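Local coordinates for iron-sulfur cluster assembly scaffold protein NifU (Fervidobacterium islandicum, PDB 6A6F) that probably serves as a zinc-binding scaffold or sulfur-transfer protein in the assembly of iron-sulfur clusters by the SUF system, at residues A84-M95 and F124-L135. Residues are numbered along the deposited sequence; the frame is centred on the assembly and turned at random.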
loop_
_atom_site.group_PDB
_atom_site.type_symbol
_atom_site.label_atom_id
_atom_site.label_comp_id
_atom_site.label_asym_id
_atom_site.label_seq_id
_atom_site.Cartn_x
_atom_site.Cartn_y
_atom_site.Cartn_z
ATOM N N ALA A 84 18.809 18.539 -2.196
ATOM C CA ALA A 84 18.075 17.277 -2.282
ATOM C C ALA A 84 19.007 16.108 -2.618
ATOM O O ALA A 84 18.906 15.010 -2.025
ATOM C CB ALA A 84 16.936 17.360 -3.297
ATOM N N LEU A 85 19.911 16.338 -3.563
ATOM C CA LEU A 85 20.900 15.317 -3.932
ATOM C C LEU A 85 21.853 14.957 -2.783
ATOM O O LEU A 85 22.255 13.809 -2.646
ATOM C CB LEU A 85 21.683 15.762 -5.177
ATOM C CG LEU A 85 20.861 15.718 -6.459
ATOM C CD1 LEU A 85 21.505 16.451 -7.654
ATOM C CD2 LEU A 85 20.600 14.273 -6.826
ATOM N N GLU A 86 22.165 15.921 -1.934
ATOM C CA GLU A 86 23.009 15.673 -0.776
ATOM C C GLU A 86 22.234 14.859 0.264
ATOM O O GLU A 86 22.776 13.922 0.878
ATOM C CB GLU A 86 23.500 17.003 -0.193
ATOM C CG GLU A 86 24.354 16.902 1.074
ATOM C CD GLU A 86 24.513 18.246 1.777
ATOM O OE1 GLU A 86 25.136 18.296 2.876
ATOM O OE2 GLU A 86 24.011 19.257 1.222
ATOM N N MET A 87 20.964 15.213 0.473
ATOM C CA MET A 87 20.104 14.366 1.313
ATOM C C MET A 87 20.072 12.964 0.816
ATOM O O MET A 87 20.304 12.023 1.575
ATOM C CB MET A 87 18.691 14.883 1.304
ATOM C CG MET A 87 18.248 15.398 2.630
ATOM S SD MET A 87 16.531 15.970 2.497
ATOM C CE MET A 87 16.910 17.455 1.595
ATOM N N MET A 88 19.791 12.825 -0.476
ATOM C CA MET A 88 19.783 11.511 -1.120
ATOM C C MET A 88 21.078 10.718 -0.890
ATOM O O MET A 88 21.030 9.536 -0.528
ATOM C CB MET A 88 19.536 11.684 -2.608
ATOM C CG MET A 88 19.386 10.401 -3.402
ATOM S SD MET A 88 20.917 9.649 -4.045
ATOM C CE MET A 88 21.848 11.056 -4.596
ATOM N N LYS A 89 22.231 11.369 -1.087
ATOM C CA LYS A 89 23.525 10.692 -0.866
ATOM C C LYS A 89 23.674 10.208 0.586
ATOM O O LYS A 89 24.064 9.056 0.861
ATOM C CB LYS A 89 24.677 11.635 -1.285
ATOM C CG LYS A 89 26.074 11.005 -1.208
ATOM C CD LYS A 89 27.190 12.040 -0.958
ATOM C CE LYS A 89 27.277 12.409 0.524
ATOM N NZ LYS A 89 27.978 13.698 0.807
ATOM N N ASN A 90 23.328 11.066 1.526
ATOM C CA ASN A 90 23.260 10.658 2.915
ATOM C C ASN A 90 22.336 9.482 3.225
ATOM O O ASN A 90 22.694 8.622 4.043
ATOM C CB ASN A 90 22.894 11.820 3.775
ATOM C CG ASN A 90 24.092 12.672 4.085
ATOM O OD1 ASN A 90 24.848 12.357 5.001
ATOM N ND2 ASN A 90 24.266 13.755 3.343
ATOM N N ALA A 91 21.177 9.417 2.550
ATOM C CA ALA A 91 20.179 8.385 2.842
ATOM C C ALA A 91 20.671 7.056 2.362
ATOM O O ALA A 91 20.509 6.043 3.066
ATOM C CB ALA A 91 18.855 8.709 2.175
ATOM N N GLU A 92 21.267 7.059 1.170
ATOM C CA GLU A 92 21.895 5.878 0.638
ATOM C C GLU A 92 23.090 5.452 1.522
ATOM O O GLU A 92 23.174 4.280 1.914
ATOM C CB GLU A 92 22.331 6.079 -0.832
ATOM C CG GLU A 92 22.916 4.802 -1.423
ATOM C CD GLU A 92 23.012 4.775 -2.939
ATOM O OE1 GLU A 92 23.489 5.768 -3.508
ATOM O OE2 GLU A 92 22.623 3.736 -3.551
ATOM N N ASN A 93 23.960 6.387 1.892
ATOM C CA ASN A 93 25.033 6.055 2.856
ATOM C C ASN A 93 24.525 5.369 4.114
ATOM O O ASN A 93 25.136 4.414 4.597
ATOM C CB ASN A 93 25.866 7.287 3.250
ATOM C CG ASN A 93 26.803 7.736 2.135
ATOM O OD1 ASN A 93 26.904 7.085 1.095
ATOM N ND2 ASN A 93 27.464 8.865 2.334
ATOM N N MET A 94 23.427 5.864 4.661
ATOM C CA MET A 94 22.807 5.243 5.837
ATOM C C MET A 94 22.525 3.769 5.568
ATOM O O MET A 94 22.865 2.887 6.385
ATOM C CB MET A 94 21.498 5.978 6.212
ATOM C CG MET A 94 20.902 5.599 7.564
ATOM S SD MET A 94 19.418 6.484 8.063
ATOM C CE MET A 94 18.374 6.201 6.623
ATOM N N MET A 95 21.917 3.494 4.414
ATOM C CA MET A 95 21.481 2.156 4.083
ATOM C C MET A 95 22.648 1.218 3.922
ATOM O O MET A 95 22.585 0.090 4.351
ATOM C CB MET A 95 20.663 2.155 2.793
ATOM C CG MET A 95 19.225 2.597 2.995
ATOM S SD MET A 95 18.386 1.506 4.156
ATOM C CE MET A 95 18.178 2.545 5.569
ATOM N N PHE A 124 13.005 1.250 0.571
ATOM C CA PHE A 124 13.417 2.532 1.054
ATOM C C PHE A 124 14.067 3.425 -0.008
ATOM O O PHE A 124 13.766 4.635 -0.097
ATOM C CB PHE A 124 14.431 2.388 2.174
ATOM C CG PHE A 124 14.984 3.686 2.616
ATOM C CD1 PHE A 124 14.186 4.605 3.268
ATOM C CD2 PHE A 124 16.287 4.022 2.349
ATOM C CE1 PHE A 124 14.702 5.836 3.693
ATOM C CE2 PHE A 124 16.806 5.253 2.739
ATOM C CZ PHE A 124 16.009 6.164 3.414
ATOM N N LEU A 125 14.975 2.848 -0.782
ATOM C CA LEU A 125 15.737 3.603 -1.747
ATOM C C LEU A 125 15.027 3.931 -3.040
ATOM O O LEU A 125 15.504 4.802 -3.754
ATOM C CB LEU A 125 17.067 2.923 -2.077
ATOM C CG LEU A 125 18.133 3.045 -0.989
ATOM C CD1 LEU A 125 19.353 2.258 -1.430
ATOM C CD2 LEU A 125 18.500 4.494 -0.697
ATOM N N LEU A 126 13.920 3.251 -3.353
ATOM C CA LEU A 126 13.247 3.453 -4.613
ATOM C C LEU A 126 12.940 4.954 -4.915
ATOM O O LEU A 126 13.357 5.465 -5.949
ATOM C CB LEU A 126 11.959 2.615 -4.693
ATOM C CG LEU A 126 11.114 2.873 -5.953
ATOM C CD1 LEU A 126 11.934 2.528 -7.180
ATOM C CD2 LEU A 126 9.828 2.092 -5.927
ATOM N N PRO A 127 12.217 5.666 -4.008
ATOM C CA PRO A 127 11.992 7.094 -4.311
ATOM C C PRO A 127 13.263 7.887 -4.446
ATOM O O PRO A 127 13.289 8.808 -5.244
ATOM C CB PRO A 127 11.198 7.607 -3.122
ATOM C CG PRO A 127 11.418 6.559 -2.078
ATOM C CD PRO A 127 11.549 5.272 -2.778
ATOM N N TRP A 128 14.272 7.595 -3.638
ATOM C CA TRP A 128 15.521 8.386 -3.639
ATOM C C TRP A 128 16.342 8.185 -4.935
ATOM O O TRP A 128 16.870 9.143 -5.500
ATOM C CB TRP A 128 16.379 8.033 -2.412
ATOM C CG TRP A 128 15.838 8.559 -1.139
ATOM C CD1 TRP A 128 15.194 7.856 -0.184
ATOM C CD2 TRP A 128 15.845 9.916 -0.714
ATOM N NE1 TRP A 128 14.800 8.682 0.815
ATOM C CE2 TRP A 128 15.203 9.961 0.520
ATOM C CE3 TRP A 128 16.306 11.104 -1.276
ATOM C CZ2 TRP A 128 15.023 11.148 1.225
ATOM C CZ3 TRP A 128 16.148 12.283 -0.555
ATOM C CH2 TRP A 128 15.524 12.289 0.676
ATOM N N LYS A 129 16.426 6.932 -5.385
ATOM C CA LYS A 129 17.091 6.588 -6.630
ATOM C C LYS A 129 16.345 7.194 -7.816
ATOM O O LYS A 129 16.969 7.676 -8.741
ATOM C CB LYS A 129 17.173 5.061 -6.807
ATOM C CG LYS A 129 17.998 4.294 -5.759
ATOM C CD LYS A 129 19.365 4.899 -5.460
ATOM C CE LYS A 129 20.336 4.688 -6.619
ATOM N NZ LYS A 129 21.656 5.398 -6.437
ATOM N N THR A 130 15.013 7.195 -7.750
ATOM C CA THR A 130 14.201 7.834 -8.768
ATOM C C THR A 130 14.394 9.326 -8.781
ATOM O O THR A 130 14.544 9.917 -9.846
ATOM C CB THR A 130 12.710 7.484 -8.619
ATOM O OG1 THR A 130 12.594 6.065 -8.655
ATOM C CG2 THR A 130 11.905 8.084 -9.760
ATOM N N LEU A 131 14.478 9.933 -7.605
ATOM C CA LEU A 131 14.814 11.336 -7.505
ATOM C C LEU A 131 16.191 11.698 -8.101
ATOM O O LEU A 131 16.326 12.680 -8.845
ATOM C CB LEU A 131 14.811 11.734 -6.062
ATOM C CG LEU A 131 15.239 13.162 -5.724
ATOM C CD1 LEU A 131 14.222 14.173 -6.149
ATOM C CD2 LEU A 131 15.433 13.305 -4.236
ATOM N N GLU A 132 17.223 10.936 -7.740
ATOM C CA GLU A 132 18.577 11.103 -8.340
ATOM C C GLU A 132 18.558 11.151 -9.871
ATOM O O GLU A 132 19.086 12.077 -10.509
ATOM C CB GLU A 132 19.495 9.976 -7.847
ATOM C CG GLU A 132 20.968 10.149 -8.241
ATOM C CD GLU A 132 21.861 9.033 -7.678
ATOM O OE1 GLU A 132 21.366 7.912 -7.456
ATOM O OE2 GLU A 132 23.052 9.287 -7.438
ATOM N N ILE A 133 17.916 10.175 -10.475
ATOM C CA ILE A 133 17.797 10.153 -11.928
ATOM C C ILE A 133 17.048 11.375 -12.413
ATOM O O ILE A 133 17.522 12.045 -13.330
ATOM C CB ILE A 133 17.158 8.868 -12.444
ATOM C CG1 ILE A 133 18.066 7.673 -12.124
ATOM C CG2 ILE A 133 16.965 8.912 -13.960
ATOM C CD1 ILE A 133 17.331 6.341 -12.069
ATOM N N ALA A 134 15.929 11.724 -11.752
ATOM C CA ALA A 134 15.139 12.863 -12.171
ATOM C C ALA A 134 15.941 14.154 -12.136
ATOM O O ALA A 134 15.869 14.951 -13.040
ATOM C CB ALA A 134 13.884 13.008 -11.291
ATOM N N LEU A 135 16.655 14.395 -11.055
ATOM C CA LEU A 135 17.360 15.671 -10.902
ATOM C C LEU A 135 18.701 15.783 -11.672
ATOM O O LEU A 135 19.208 16.893 -11.855
ATOM C CB LEU A 135 17.629 15.977 -9.438
ATOM C CG LEU A 135 16.420 16.126 -8.530
ATOM C CD1 LEU A 135 16.936 16.504 -7.162
ATOM C CD2 LEU A 135 15.404 17.154 -9.033
#
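In the helical layer of the NifU-like fold, helix 81-95 packs against the C-terminal helix 118-135; segments 84-95 and 124-135 run roughly antiparallel, with 144° between their directions and 10.0 Å between their axes. Trp128 fills the middle of the interface, where Ala91 is small enough to let the indole in: Ala91 CB sits over one face of the indole, 4.2 Å from the centroid of the five-membered ring of Trp128, a CH-pi contact. Met88 CA approaches the indole obliquely, and Met88 CB lies 3.5 Å from Trp128 CE3. Beyond CB, Met88 leads off with CG anti to the backbone N (chi1 -175°) and then bends twice, which brings SD and CE across the side chain of Glu132; Met88 CE ends 3.6 Å from Glu132 OE2. At the far end, Met95 CG lies 3.3 Å from Phe124 CD2 while the Met95 sulfur makes an oblique Met-aromatic contact, suiting a flexible chain to a rigid ring. Leu135 CD1 closes the other end, 4.0 Å from Ala84 CB and also against Leu85.

Polar groups gather along one border. Lys129 NZ donates to Glu132 OE1 over 2.7 Å, on the syn lone pair of that oxygen, and also reaches both oxygens of Glu92, though weakly, Glu92 OE1 and OE2 each being 3.5 Å from Lys129 NZ. An alanine in place of Glu132 would probably take away the close partner of the Lys129 ammonium, leaving the weak bonds to Glu92, and open a gap beside the Met88 thioether. Trp128 also touches Ser68 and Met72 of helix 63-76, and Phe124 directly follows the zinc ligand Cys123. The chemistry thus implies that apolar and aromatic packing does most of the joining, while one lysine shared between two glutamates probably offsets their mutual repulsion and adds a modest electrostatic tie.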